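Local atomic coordinates of L-Ala-D/L-Glu Epimerase (Escherichia coli, PDB entry 1JPD), a protein that belongs to the enolase superfamily of enzymes, pairing an N-terminal capping domain with a C-terminal domain of the TIM-barrel clan. Residues A[14-19]-A[28-33]; A[124-129]-A[317-322]; A[281-286]-A[308-313]. All coordinates share one frame; numbering follows the deposited sequence.

Interaction 1: A[14-19]-A[28-33]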
ATOM      1  N   TRP A  14       2.836  -0.064 -17.738  1.00 38.22           N
ATOM      2  CA  TRP A  14       2.905  -1.528 -17.789  1.00 41.00           C
ATOM      3  C   TRP A  14       1.549  -2.207 -17.984  1.00 43.04           C
ATOM      4  O   TRP A  14       0.601  -1.948 -17.248  1.00 46.98           O
ATOM      5  CB  TRP A  14       3.558  -2.074 -16.516  1.00 38.37           C
ATOM      6  CG  TRP A  14       4.959  -1.582 -16.277  1.00 40.51           C
ATOM      7  CD1 TRP A  14       5.338  -0.331 -15.863  1.00 38.52           C
ATOM      8  CD2 TRP A  14       6.165  -2.343 -16.402  1.00 37.89           C
ATOM      9  NE1 TRP A  14       6.702  -0.275 -15.715  1.00 36.58           N
ATOM     10  CE2 TRP A  14       7.235  -1.495 -16.036  1.00 35.65           C
ATOM     11  CE3 TRP A  14       6.446  -3.663 -16.783  1.00 40.35           C
ATOM     12  CZ2 TRP A  14       8.566  -1.923 -16.043  1.00 37.05           C
ATOM     13  CZ3 TRP A  14       7.772  -4.092 -16.790  1.00 34.80           C
ATOM     14  CH2 TRP A  14       8.815  -3.222 -16.421  1.00 35.50           C
ATOM     15  N   PRO A  15       1.451  -3.105 -18.975  1.00 46.38           N
ATOM     16  CA  PRO A  15       0.211  -3.826 -19.271  1.00 44.27           C
ATOM     17  C   PRO A  15      -0.239  -4.685 -18.094  1.00 48.10           C
ATOM     18  O   PRO A  15       0.591  -5.162 -17.315  1.00 45.83           O
ATOM     19  CB  PRO A  15       0.591  -4.689 -20.475  1.00 41.79           C
ATOM     20  CG  PRO A  15       1.715  -3.949 -21.105  1.00 42.02           C
ATOM     21  CD  PRO A  15       2.512  -3.504 -19.914  1.00 45.32           C
ATOM     22  N   LEU A  16      -1.551  -4.887 -17.976  1.00 50.44           N
ATOM     23  CA  LEU A  16      -2.111  -5.710 -16.903  1.00 50.03           C
ATOM     24  C   LEU A  16      -2.578  -7.043 -17.488  1.00 52.76           C
ATOM     25  O   LEU A  16      -2.816  -7.136 -18.690  1.00 52.10           O
ATOM     26  CB  LEU A  16      -3.291  -4.986 -16.241  1.00 42.54           C
ATOM     27  CG  LEU A  16      -2.982  -3.690 -15.479  1.00 45.00           C
ATOM     28  CD1 LEU A  16      -4.262  -3.078 -14.930  1.00 37.02           C
ATOM     29  CD2 LEU A  16      -2.017  -3.990 -14.348  1.00 38.72           C
ATOM     30  N   HIS A  17      -2.687  -8.069 -16.642  1.00 61.17           N
ATOM     31  CA  HIS A  17      -3.150  -9.395 -17.068  1.00 66.96           C
ATOM     32  C   HIS A  17      -4.561  -9.308 -17.637  1.00 70.27           C
ATOM     33  O   HIS A  17      -4.852  -9.820 -18.718  1.00 70.04           O
ATOM     34  CB  HIS A  17      -3.175 -10.366 -15.885  1.00 68.21           C
ATOM     35  CG  HIS A  17      -1.882 -11.076 -15.660  1.00 73.66           C
ATOM     36  ND1 HIS A  17      -1.297 -11.876 -16.618  1.00 77.85           N
ATOM     37  CD2 HIS A  17      -1.071 -11.129 -14.578  1.00 76.44           C
ATOM     38  CE1 HIS A  17      -0.182 -12.395 -16.134  1.00 79.31           C
ATOM     39  NE2 HIS A  17      -0.022 -11.957 -14.897  1.00 78.38           N
ATOM     40  N   THR A  18      -5.432  -8.656 -16.877  1.00 75.05           N
ATOM     41  CA  THR A  18      -6.833  -8.471 -17.242  1.00 84.52           C
ATOM     42  C   THR A  18      -7.201  -7.005 -16.957  1.00 88.95           C
ATOM     43  O   THR A  18      -6.597  -6.372 -16.094  1.00 90.25           O
ATOM     44  CB  THR A  18      -7.751  -9.448 -16.443  1.00 84.35           C
ATOM     45  OG1 THR A  18      -7.641  -9.183 -15.047  1.00 81.96           O
ATOM     46  CG2 THR A  18      -7.342 -10.901 -16.698  1.00 81.93           C
ATOM     47  N   PRO A  19      -8.204  -6.449 -17.671  1.00 93.16           N
ATOM     48  CA  PRO A  19      -8.655  -5.059 -17.501  1.00 95.19           C
ATOM     49  C   PRO A  19      -8.980  -4.700 -16.026  1.00 98.15           C
ATOM     50  O   PRO A  19      -9.959  -5.184 -15.423  1.00102.24           O
ATOM     51  CB  PRO A  19      -9.895  -4.991 -18.401  1.00 94.96           C
ATOM     52  CG  PRO A  19      -9.540  -5.909 -19.516  1.00 95.34           C
ATOM     53  CD  PRO A  19      -8.941  -7.087 -18.778  1.00 94.90           C
ATOM     54  N   SER A  28      -6.375  -0.554 -18.279  1.00 79.78           N
ATOM     55  CA  SER A  28      -5.701  -1.670 -18.895  1.00 73.69           C
ATOM     56  C   SER A  28      -4.213  -1.662 -18.600  1.00 71.91           C
ATOM     57  O   SER A  28      -3.524  -2.608 -18.960  1.00 66.96           O
ATOM     58  CB  SER A  28      -5.942  -1.664 -20.416  1.00 73.44           C
ATOM     59  OG  SER A  28      -5.576  -0.422 -21.008  1.00 73.69           O
ATOM     60  N   GLU A  29      -3.716  -0.624 -17.924  1.00 68.14           N
ATOM     61  CA  GLU A  29      -2.286  -0.529 -17.620  1.00 64.08           C
ATOM     62  C   GLU A  29      -1.933   0.256 -16.357  1.00 57.89           C
ATOM     63  O   GLU A  29      -2.595   1.231 -16.022  1.00 60.04           O
ATOM     64  CB  GLU A  29      -1.553   0.068 -18.826  1.00 68.55           C
ATOM     65  CG  GLU A  29      -2.096   1.415 -19.292  1.00 75.95           C
ATOM     66  CD  GLU A  29      -1.690   1.762 -20.722  1.00 81.49           C
ATOM     67  OE1 GLU A  29      -1.890   2.932 -21.128  1.00 81.50           O
ATOM     68  OE2 GLU A  29      -1.182   0.867 -21.439  1.00 80.14           O
ATOM     69  N   ALA A  30      -0.885  -0.186 -15.664  1.00 47.98           N
ATOM     70  CA  ALA A  30      -0.437   0.466 -14.438  1.00 43.36           C
ATOM     71  C   ALA A  30       0.578   1.523 -14.822  1.00 40.09           C
ATOM     72  O   ALA A  30       1.679   1.205 -15.244  1.00 39.52           O
ATOM     73  CB  ALA A  30       0.204  -0.555 -13.492  1.00 41.23           C
ATOM     74  N   ARG A  31       0.215   2.787 -14.675  1.00 41.81           N
ATOM     75  CA  ARG A  31       1.122   3.856 -15.045  1.00 40.26           C
ATOM     76  C   ARG A  31       2.036   4.290 -13.916  1.00 38.99           C
ATOM     77  O   ARG A  31       1.571   4.744 -12.878  1.00 43.40           O
ATOM     78  CB  ARG A  31       0.317   5.037 -15.569  1.00 42.87           C
ATOM     79  CG  ARG A  31      -0.373   4.707 -16.879  1.00 47.19           C
ATOM     80  CD  ARG A  31      -1.005   5.912 -17.540  1.00 51.18           C
ATOM     81  NE  ARG A  31      -1.163   5.650 -18.966  1.00 62.31           N
ATOM     82  CZ  ARG A  31      -0.251   5.950 -19.889  1.00 64.44           C
ATOM     83  NH1 ARG A  31       0.886   6.539 -19.537  1.00 59.42           N
ATOM     84  NH2 ARG A  31      -0.466   5.642 -21.164  1.00 65.44           N
ATOM     85  N   VAL A  32       3.342   4.154 -14.131  1.00 33.40           N
ATOM     86  CA  VAL A  32       4.320   4.530 -13.119  1.00 32.38           C
ATOM     87  C   VAL A  32       5.356   5.517 -13.637  1.00 34.32           C
ATOM     88  O   VAL A  32       5.639   5.576 -14.828  1.00 36.19           O
ATOM     89  CB  VAL A  32       5.080   3.295 -12.577  1.00 32.58           C
ATOM     90  CG1 VAL A  32       4.091   2.243 -12.100  1.00 28.48           C
ATOM     91  CG2 VAL A  32       5.998   2.731 -13.649  1.00 29.28           C
ATOM     92  N   VAL A  33       5.920   6.293 -12.725  1.00 31.50           N
ATOM     93  CA  VAL A  33       6.948   7.250 -13.080  1.00 34.33           C
ATOM     94  C   VAL A  33       8.233   6.820 -12.379  1.00 36.79           C
ATOM     95  O   VAL A  33       8.248   6.588 -11.164  1.00 40.60           O
ATOM     96  CB  VAL A  33       6.572   8.676 -12.634  1.00 31.74           C
ATOM     97  CG1 VAL A  33       7.753   9.599 -12.839  1.00 30.89           C
ATOM     98  CG2 VAL A  33       5.375   9.175 -13.432  1.00 31.20           C
TER
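L16 lies along the backbone of S28 to A30. L16 CB sits 3.6 Å from S28 O, and L16 CG passes 3.9 Å from E29 CA. There the chain forks: CD1 turns back to the peptide between S28 and E29, while L16 CD2 reaches across to A30 CB, 4.2 Å away. This course follows from a first torsion of -65°, which places CG beside the backbone N. That N is itself tied to the second segment, with L16 N donating to S28 O at 3.2 Å. Strands 6-15 and 29-39 pair antiparallel just before this point. W14 and A30 form a hydrogen-bonded pair: A30 N gives to W14 O at 2.8 Å, and W14 N to A30 O at 3.0 Å, the latter donor standing 39° out of the carbonyl plane. The indole presents its edge to V32, whose CG2 is 3.7 Å from W14 NE1, while that N-H is engaged by E12. On the face that carries P15, E29 OE1 and R31 NH2 form a salt bridge along the strand, though its hydrogen bond is weak. The chemistry is thus divided: main-chain bonds set the register of this edge of the three-stranded capping-domain sheet, with L16 on A30 and W14 on V32 as the apolar contacts beside them; part of the loop joining the strands is not modelled.

Interaction 2: A[124-129]-A[317-322]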
ATOM      1  N   THR A 124       0.955 -12.304   2.015  1.00 44.92           N
ATOM      2  CA  THR A 124       0.319 -11.196   1.320  1.00 44.66           C
ATOM      3  C   THR A 124      -1.142 -11.508   1.046  1.00 42.02           C
ATOM      4  O   THR A 124      -1.508 -12.645   0.778  1.00 46.03           O
ATOM      5  CB  THR A 124       1.042 -10.867  -0.011  1.00 45.39           C
ATOM      6  OG1 THR A 124       0.944 -11.974  -0.916  1.00 42.84           O
ATOM      7  CG2 THR A 124       2.506 -10.575   0.257  1.00 46.51           C
ATOM      8  N   ALA A 125      -1.974 -10.481   1.120  1.00 42.18           N
ATOM      9  CA  ALA A 125      -3.397 -10.643   0.908  1.00 40.92           C
ATOM     10  C   ALA A 125      -3.756 -11.005  -0.523  1.00 43.65           C
ATOM     11  O   ALA A 125      -3.333 -10.346  -1.469  1.00 48.47           O
ATOM     12  CB  ALA A 125      -4.111  -9.374   1.307  1.00 38.64           C
ATOM     13  N   GLN A 126      -4.536 -12.069  -0.674  1.00 44.08           N
ATOM     14  CA  GLN A 126      -4.991 -12.490  -1.983  1.00 44.05           C
ATOM     15  C   GLN A 126      -6.384 -11.927  -2.154  1.00 47.33           C
ATOM     16  O   GLN A 126      -7.227 -12.048  -1.262  1.00 51.55           O
ATOM     17  CB  GLN A 126      -5.037 -14.007  -2.085  1.00 42.97           C
ATOM     18  CG  GLN A 126      -3.729 -14.590  -2.522  1.00 50.90           C
ATOM     19  CD  GLN A 126      -3.356 -14.207  -3.948  1.00 50.34           C
ATOM     20  OE1 GLN A 126      -2.176 -14.097  -4.272  1.00 54.87           O
ATOM     21  NE2 GLN A 126      -4.357 -14.022  -4.808  1.00 39.47           N
ATOM     22  N   THR A 127      -6.629 -11.304  -3.297  1.00 42.13           N
ATOM     23  CA  THR A 127      -7.925 -10.719  -3.540  1.00 40.21           C
ATOM     24  C   THR A 127      -8.971 -11.733  -3.974  1.00 40.58           C
ATOM     25  O   THR A 127      -8.714 -12.586  -4.817  1.00 43.07           O
ATOM     26  CB  THR A 127      -7.856  -9.618  -4.622  1.00 36.84           C
ATOM     27  OG1 THR A 127      -7.068  -8.525  -4.143  1.00 40.47           O
ATOM     28  CG2 THR A 127      -9.258  -9.116  -4.965  1.00 34.39           C
ATOM     29  N   VAL A 128     -10.146 -11.636  -3.361  1.00 37.48           N
ATOM     30  CA  VAL A 128     -11.285 -12.455  -3.714  1.00 34.17           C
ATOM     31  C   VAL A 128     -12.197 -11.364  -4.252  1.00 41.06           C
ATOM     32  O   VAL A 128     -12.758 -10.573  -3.493  1.00 46.72           O
ATOM     33  CB  VAL A 128     -11.952 -13.107  -2.494  1.00 34.71           C
ATOM     34  CG1 VAL A 128     -13.212 -13.833  -2.934  1.00 27.50           C
ATOM     35  CG2 VAL A 128     -10.991 -14.078  -1.826  1.00 32.78           C
ATOM     36  N   VAL A 129     -12.316 -11.301  -5.569  1.00 44.08           N
ATOM     37  CA  VAL A 129     -13.124 -10.273  -6.201  1.00 43.72           C
ATOM     38  C   VAL A 129     -14.628 -10.478  -6.043  1.00 45.46           C
ATOM     39  O   VAL A 129     -15.098 -11.587  -5.798  1.00 50.08           O
ATOM     40  CB  VAL A 129     -12.773 -10.171  -7.697  1.00 44.02           C
ATOM     41  CG1 VAL A 129     -11.269  -9.931  -7.861  1.00 38.50           C
ATOM     42  CG2 VAL A 129     -13.188 -11.445  -8.410  1.00 37.63           C
ATOM     43  N   PHE A 317       6.677 -14.141  -6.235  1.00 43.74           N
ATOM     44  CA  PHE A 317       5.357 -14.269  -5.637  1.00 45.44           C
ATOM     45  C   PHE A 317       4.690 -15.592  -6.002  1.00 48.16           C
ATOM     46  O   PHE A 317       4.681 -15.992  -7.167  1.00 44.42           O
ATOM     47  CB  PHE A 317       4.407 -13.167  -6.132  1.00 43.24           C
ATOM     48  CG  PHE A 317       4.710 -11.792  -5.616  1.00 43.20           C
ATOM     49  CD1 PHE A 317       5.453 -10.899  -6.379  1.00 40.92           C
ATOM     50  CD2 PHE A 317       4.170 -11.358  -4.405  1.00 43.55           C
ATOM     51  CE1 PHE A 317       5.651  -9.586  -5.948  1.00 42.14           C
ATOM     52  CE2 PHE A 317       4.361 -10.052  -3.964  1.00 44.67           C
ATOM     53  CZ  PHE A 317       5.102  -9.161  -4.740  1.00 42.42           C
ATOM     54  N   THR A 318       4.122 -16.257  -5.000  1.00 54.46           N
ATOM     55  CA  THR A 318       3.364 -17.496  -5.204  1.00 52.93           C
ATOM     56  C   THR A 318       2.033 -17.160  -4.538  1.00 52.91           C
ATOM     57  O   THR A 318       1.977 -16.239  -3.716  1.00 49.15           O
ATOM     58  CB  THR A 318       3.998 -18.716  -4.500  1.00 52.70           C
ATOM     59  OG1 THR A 318       3.991 -18.521  -3.077  1.00 53.13           O
ATOM     60  CG2 THR A 318       5.423 -18.922  -4.986  1.00 45.60           C
ATOM     61  N   THR A 319       0.968 -17.879  -4.878  1.00 52.73           N
ATOM     62  CA  THR A 319      -0.341 -17.575  -4.299  1.00 53.50           C
ATOM     63  C   THR A 319      -0.313 -17.259  -2.792  1.00 54.68           C
ATOM     64  O   THR A 319      -0.067 -18.136  -1.960  1.00 57.59           O
ATOM     65  CB  THR A 319      -1.356 -18.720  -4.555  1.00 55.43           C
ATOM     66  OG1 THR A 319      -1.561 -18.886  -5.968  1.00 50.80           O
ATOM     67  CG2 THR A 319      -2.692 -18.390  -3.906  1.00 55.29           C
ATOM     68  N   GLY A 320      -0.550 -15.991  -2.456  1.00 51.19           N
ATOM     69  CA  GLY A 320      -0.579 -15.573  -1.065  1.00 41.37           C
ATOM     70  C   GLY A 320       0.762 -15.376  -0.389  1.00 46.53           C
ATOM     71  O   GLY A 320       0.815 -15.128   0.822  1.00 44.08           O
ATOM     72  N   GLU A 321       1.853 -15.473  -1.143  1.00 47.09           N
ATOM     73  CA  GLU A 321       3.168 -15.300  -0.535  1.00 52.61           C
ATOM     74  C   GLU A 321       4.166 -14.492  -1.351  1.00 51.88           C
ATOM     75  O   GLU A 321       4.152 -14.493  -2.581  1.00 52.67           O
ATOM     76  CB  GLU A 321       3.796 -16.662  -0.226  1.00 54.73           C
ATOM     77  CG  GLU A 321       2.880 -17.635   0.480  1.00 61.56           C
ATOM     78  CD  GLU A 321       3.586 -18.911   0.877  1.00 65.43           C
ATOM     79  OE1 GLU A 321       4.312 -19.481   0.031  1.00 66.55           O
ATOM     80  OE2 GLU A 321       3.406 -19.346   2.035  1.00 66.38           O
ATOM     81  N   LEU A 322       5.044 -13.810  -0.632  1.00 49.79           N
ATOM     82  CA  LEU A 322       6.098 -13.017  -1.230  1.00 49.00           C
ATOM     83  C   LEU A 322       7.377 -13.622  -0.679  1.00 48.38           C
ATOM     84  O   LEU A 322       7.631 -13.549   0.525  1.00 49.54           O
ATOM     85  CB  LEU A 322       5.974 -11.553  -0.802  1.00 47.03           C
ATOM     86  CG  LEU A 322       7.169 -10.662  -1.133  1.00 46.93           C
ATOM     87  CD1 LEU A 322       7.442 -10.689  -2.629  1.00 44.34           C
ATOM     88  CD2 LEU A 322       6.886  -9.253  -0.652  1.00 48.63           C
TER
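Q126 lays its side chain against the peptide of G320, with Q126 CG 3.5 Å from G320 N. A bend at the second torsion (-66°) then turns the amide back, and Q126 OE1 accepts from G320 N at 3.1 Å. The donor comes in from the flank of the amide C=O, at 107° to it, and not end-on. T319 adds a looser apolar touch, its CG2 4.2 Å from Q126 CG. Two residues earlier, T124 N gives a nearly straight bond (168° at the hydrogen) to G320 O at 3.1 Å, so both polar ends of the glycine, N and O, are held by the one strand. The glycine sits in a two-residue beta hairpin, closed by a type II turn from T318 to E321 with G320 at its third position, where the positive phi belongs. It flanks strand 121-128 of the TIM-barrel-like domain, whose Q126 and V128 bond on to strand 150-154. Beyond the turn, in the returning arm, L322 CB meets T124 CG2 at 3.8 Å, the two side chains crossing at about a right angle. Further out along that leucine, L322 CD1 lies over one face of the F317 ring, offset toward its rim, so the two hairpin arms also meet through side chains.

Interaction 3: A[281-286]-A[308-313]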
ATOM      1  N   CYS A 281       2.019  -1.605  -9.266  1.00 38.08           N
ATOM      2  CA  CYS A 281       3.406  -1.191  -9.447  1.00 41.23           C
ATOM      3  C   CYS A 281       4.308  -2.353  -9.851  1.00 37.60           C
ATOM      4  O   CYS A 281       3.844  -3.481  -9.993  1.00 41.97           O
ATOM      5  CB  CYS A 281       3.913  -0.611  -8.124  1.00 41.64           C
ATOM      6  SG  CYS A 281       3.797  -1.818  -6.743  1.00 40.37           S
ATOM      7  N   THR A 282       5.595  -2.070 -10.039  1.00 34.21           N
ATOM      8  CA  THR A 282       6.558  -3.120 -10.378  1.00 34.47           C
ATOM      9  C   THR A 282       7.238  -3.490  -9.065  1.00 36.32           C
ATOM     10  O   THR A 282       7.014  -2.829  -8.040  1.00 32.48           O
ATOM     11  CB  THR A 282       7.648  -2.644 -11.359  1.00 32.17           C
ATOM     12  OG1 THR A 282       8.578  -1.803 -10.669  1.00 34.21           O
ATOM     13  CG2 THR A 282       7.036  -1.882 -12.518  1.00 34.94           C
ATOM     14  N   SER A 283       8.069  -4.529  -9.091  1.00 35.92           N
ATOM     15  CA  SER A 283       8.759  -4.962  -7.880  1.00 34.29           C
ATOM     16  C   SER A 283       9.539  -3.832  -7.217  1.00 35.42           C
ATOM     17  O   SER A 283       9.735  -3.838  -6.001  1.00 38.18           O
ATOM     18  CB  SER A 283       9.699  -6.125  -8.184  1.00 33.00           C
ATOM     19  OG  SER A 283       8.967  -7.282  -8.545  1.00 34.81           O
ATOM     20  N   ARG A 284       9.969  -2.855  -8.012  1.00 35.09           N
ATOM     21  CA  ARG A 284      10.733  -1.733  -7.483  1.00 34.54           C
ATOM     22  C   ARG A 284      10.025  -1.039  -6.331  1.00 34.07           C
ATOM     23  O   ARG A 284      10.652  -0.677  -5.340  1.00 39.42           O
ATOM     24  CB  ARG A 284      11.031  -0.717  -8.593  1.00 35.62           C
ATOM     25  CG  ARG A 284      12.179  -1.124  -9.527  1.00 33.72           C
ATOM     26  CD  ARG A 284      12.430  -0.071 -10.598  1.00 33.10           C
ATOM     27  NE  ARG A 284      11.208   0.196 -11.347  1.00 36.68           N
ATOM     28  CZ  ARG A 284      11.159   0.451 -12.648  1.00 34.45           C
ATOM     29  NH1 ARG A 284      12.277   0.486 -13.362  1.00 31.92           N
ATOM     30  NH2 ARG A 284       9.986   0.639 -13.240  1.00 34.98           N
ATOM     31  N   ALA A 285       8.715  -0.865  -6.453  1.00 37.76           N
ATOM     32  CA  ALA A 285       7.946  -0.194  -5.411  1.00 39.20           C
ATOM     33  C   ALA A 285       7.741  -1.060  -4.173  1.00 37.09           C
ATOM     34  O   ALA A 285       7.711  -0.547  -3.057  1.00 34.05           O
ATOM     35  CB  ALA A 285       6.594   0.267  -5.961  1.00 39.14           C
ATOM     36  N   ILE A 286       7.597  -2.369  -4.362  1.00 36.25           N
ATOM     37  CA  ILE A 286       7.407  -3.255  -3.224  1.00 35.11           C
ATOM     38  C   ILE A 286       8.706  -3.284  -2.418  1.00 39.44           C
ATOM     39  O   ILE A 286       8.691  -3.097  -1.198  1.00 36.79           O
ATOM     40  CB  ILE A 286       7.033  -4.683  -3.675  1.00 34.14           C
ATOM     41  CG1 ILE A 286       5.798  -4.638  -4.573  1.00 35.83           C
ATOM     42  CG2 ILE A 286       6.715  -5.541  -2.467  1.00 35.48           C
ATOM     43  CD1 ILE A 286       4.592  -3.956  -3.918  1.00 36.14           C
ATOM     44  N   ALA A 308       1.058  -7.951 -16.397  1.00 46.70           N
ATOM     45  CA  ALA A 308       1.350  -9.055 -17.317  1.00 45.96           C
ATOM     46  C   ALA A 308       2.812  -9.475 -17.166  1.00 47.15           C
ATOM     47  O   ALA A 308       3.135 -10.665 -17.108  1.00 45.42           O
ATOM     48  CB  ALA A 308       1.070  -8.626 -18.756  1.00 44.59           C
ATOM     49  N   VAL A 309       3.689  -8.480 -17.107  1.00 46.09           N
ATOM     50  CA  VAL A 309       5.115  -8.704 -16.934  1.00 46.13           C
ATOM     51  C   VAL A 309       5.582  -7.749 -15.854  1.00 47.49           C
ATOM     52  O   VAL A 309       4.873  -6.805 -15.501  1.00 49.62           O
ATOM     53  CB  VAL A 309       5.903  -8.431 -18.231  1.00 46.47           C
ATOM     54  CG1 VAL A 309       5.623  -9.528 -19.252  1.00 45.69           C
ATOM     55  CG2 VAL A 309       5.519  -7.070 -18.796  1.00 48.23           C
ATOM     56  N   ASP A 310       6.775  -8.001 -15.331  1.00 46.20           N
ATOM     57  CA  ASP A 310       7.347  -7.186 -14.268  1.00 43.13           C
ATOM     58  C   ASP A 310       8.769  -6.811 -14.680  1.00 46.11           C
ATOM     59  O   ASP A 310       9.233  -7.175 -15.765  1.00 44.67           O
ATOM     60  CB  ASP A 310       7.368  -8.003 -12.967  1.00 38.04           C
ATOM     61  CG  ASP A 310       7.677  -7.164 -11.732  1.00 39.57           C
ATOM     62  OD1 ASP A 310       7.973  -5.954 -11.847  1.00 37.17           O
ATOM     63  OD2 ASP A 310       7.629  -7.731 -10.623  1.00 39.64           O
ATOM     64  N   VAL A 311       9.460  -6.075 -13.821  1.00 47.71           N
ATOM     65  CA  VAL A 311      10.827  -5.700 -14.112  1.00 47.92           C
ATOM     66  C   VAL A 311      11.658  -6.974 -14.095  1.00 54.00           C
ATOM     67  O   VAL A 311      11.158  -8.052 -13.780  1.00 54.23           O
ATOM     68  CB  VAL A 311      11.370  -4.714 -13.072  1.00 43.19           C
ATOM     69  CG1 VAL A 311      10.729  -3.360 -13.271  1.00 37.09           C
ATOM     70  CG2 VAL A 311      11.097  -5.233 -11.671  1.00 41.86           C
ATOM     71  N   GLU A 312      12.929  -6.844 -14.440  1.00 61.31           N
ATOM     72  CA  GLU A 312      13.824  -7.985 -14.480  1.00 62.90           C
ATOM     73  C   GLU A 312      15.105  -7.548 -13.779  1.00 61.80           C
ATOM     74  O   GLU A 312      15.774  -6.630 -14.235  1.00 66.66           O
ATOM     75  CB  GLU A 312      14.105  -8.332 -15.941  1.00 66.30           C
ATOM     76  CG  GLU A 312      14.463  -9.778 -16.222  1.00 73.46           C
ATOM     77  CD  GLU A 312      14.758 -10.009 -17.700  1.00 76.37           C
ATOM     78  OE1 GLU A 312      15.726  -9.406 -18.220  1.00 72.84           O
ATOM     79  OE2 GLU A 312      14.016 -10.788 -18.341  1.00 77.75           O
ATOM     80  N   PRO A 313      15.448  -8.174 -12.642  1.00 63.39           N
ATOM     81  CA  PRO A 313      14.752  -9.264 -11.949  1.00 59.72           C
ATOM     82  C   PRO A 313      13.555  -8.760 -11.149  1.00 55.40           C
ATOM     83  O   PRO A 313      13.469  -7.581 -10.802  1.00 53.78           O
ATOM     84  CB  PRO A 313      15.833  -9.821 -11.042  1.00 60.16           C
ATOM     85  CG  PRO A 313      16.513  -8.568 -10.591  1.00 58.82           C
ATOM     86  CD  PRO A 313      16.668  -7.802 -11.901  1.00 62.68           C
TER
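D310 turns its carboxylate to the N-terminus of helix 283-289, where S283 meets both oxygens and T282 is the N-cap. S283 N donates to D310 OD1 at 3.1 Å, along the syn lone pair, and S283 OG donates to D310 OD2, 24° out of the carboxylate plane. With D310 CG swung opposite its own backbone N (-168°), the group reaches the helix start, a place where a negative charge would probably be stabilised by the helix end. T282, directly before the helix, caps it from within the chain: T282 OG1 accepts from R284 N at 3.2 Å and is also hydrogen-bonded to E47. V311 follows D310 and wedges in beside it. Its two methyls divide the work, V311 CG2 facing S283 CB at 3.9 Å and V311 CG1 standing 3.7 Å from T282 CB, where the valine and threonine side chains cross at about a right angle. The arginine is set differently, bent at its third torsion (-56°) so that the flat end group comes round to the valine while R284 NH2 makes salt bridges with E12 and E47 of the N-terminal domain. V311 CG1 rests over the centre of the R284 guanidinium, 3.9 Å above its plane.

Overall arrangement
The three contacts show how one chain joins a capping domain to a barrel. Interaction 1 comes first along the sequence and belongs to the antiparallel sheet of strands 6-15, 29-39 and 42-48. Interaction 2 links strand 121-128 to the C-terminal hairpin, and interaction 3 falls between its two segments in sequence. Interactions 1 and 3, with centres about 11 Å apart, touch directly: the W14 ring packs on T282, D310 and V311, and P15 O probably accepts from A308 N. Interaction 3 therefore lies at the seam between domains. Its helix also reaches interaction 2, through I286 and L322, whereas interactions 1 and 2 stay about 8 Å apart at their nearest atoms.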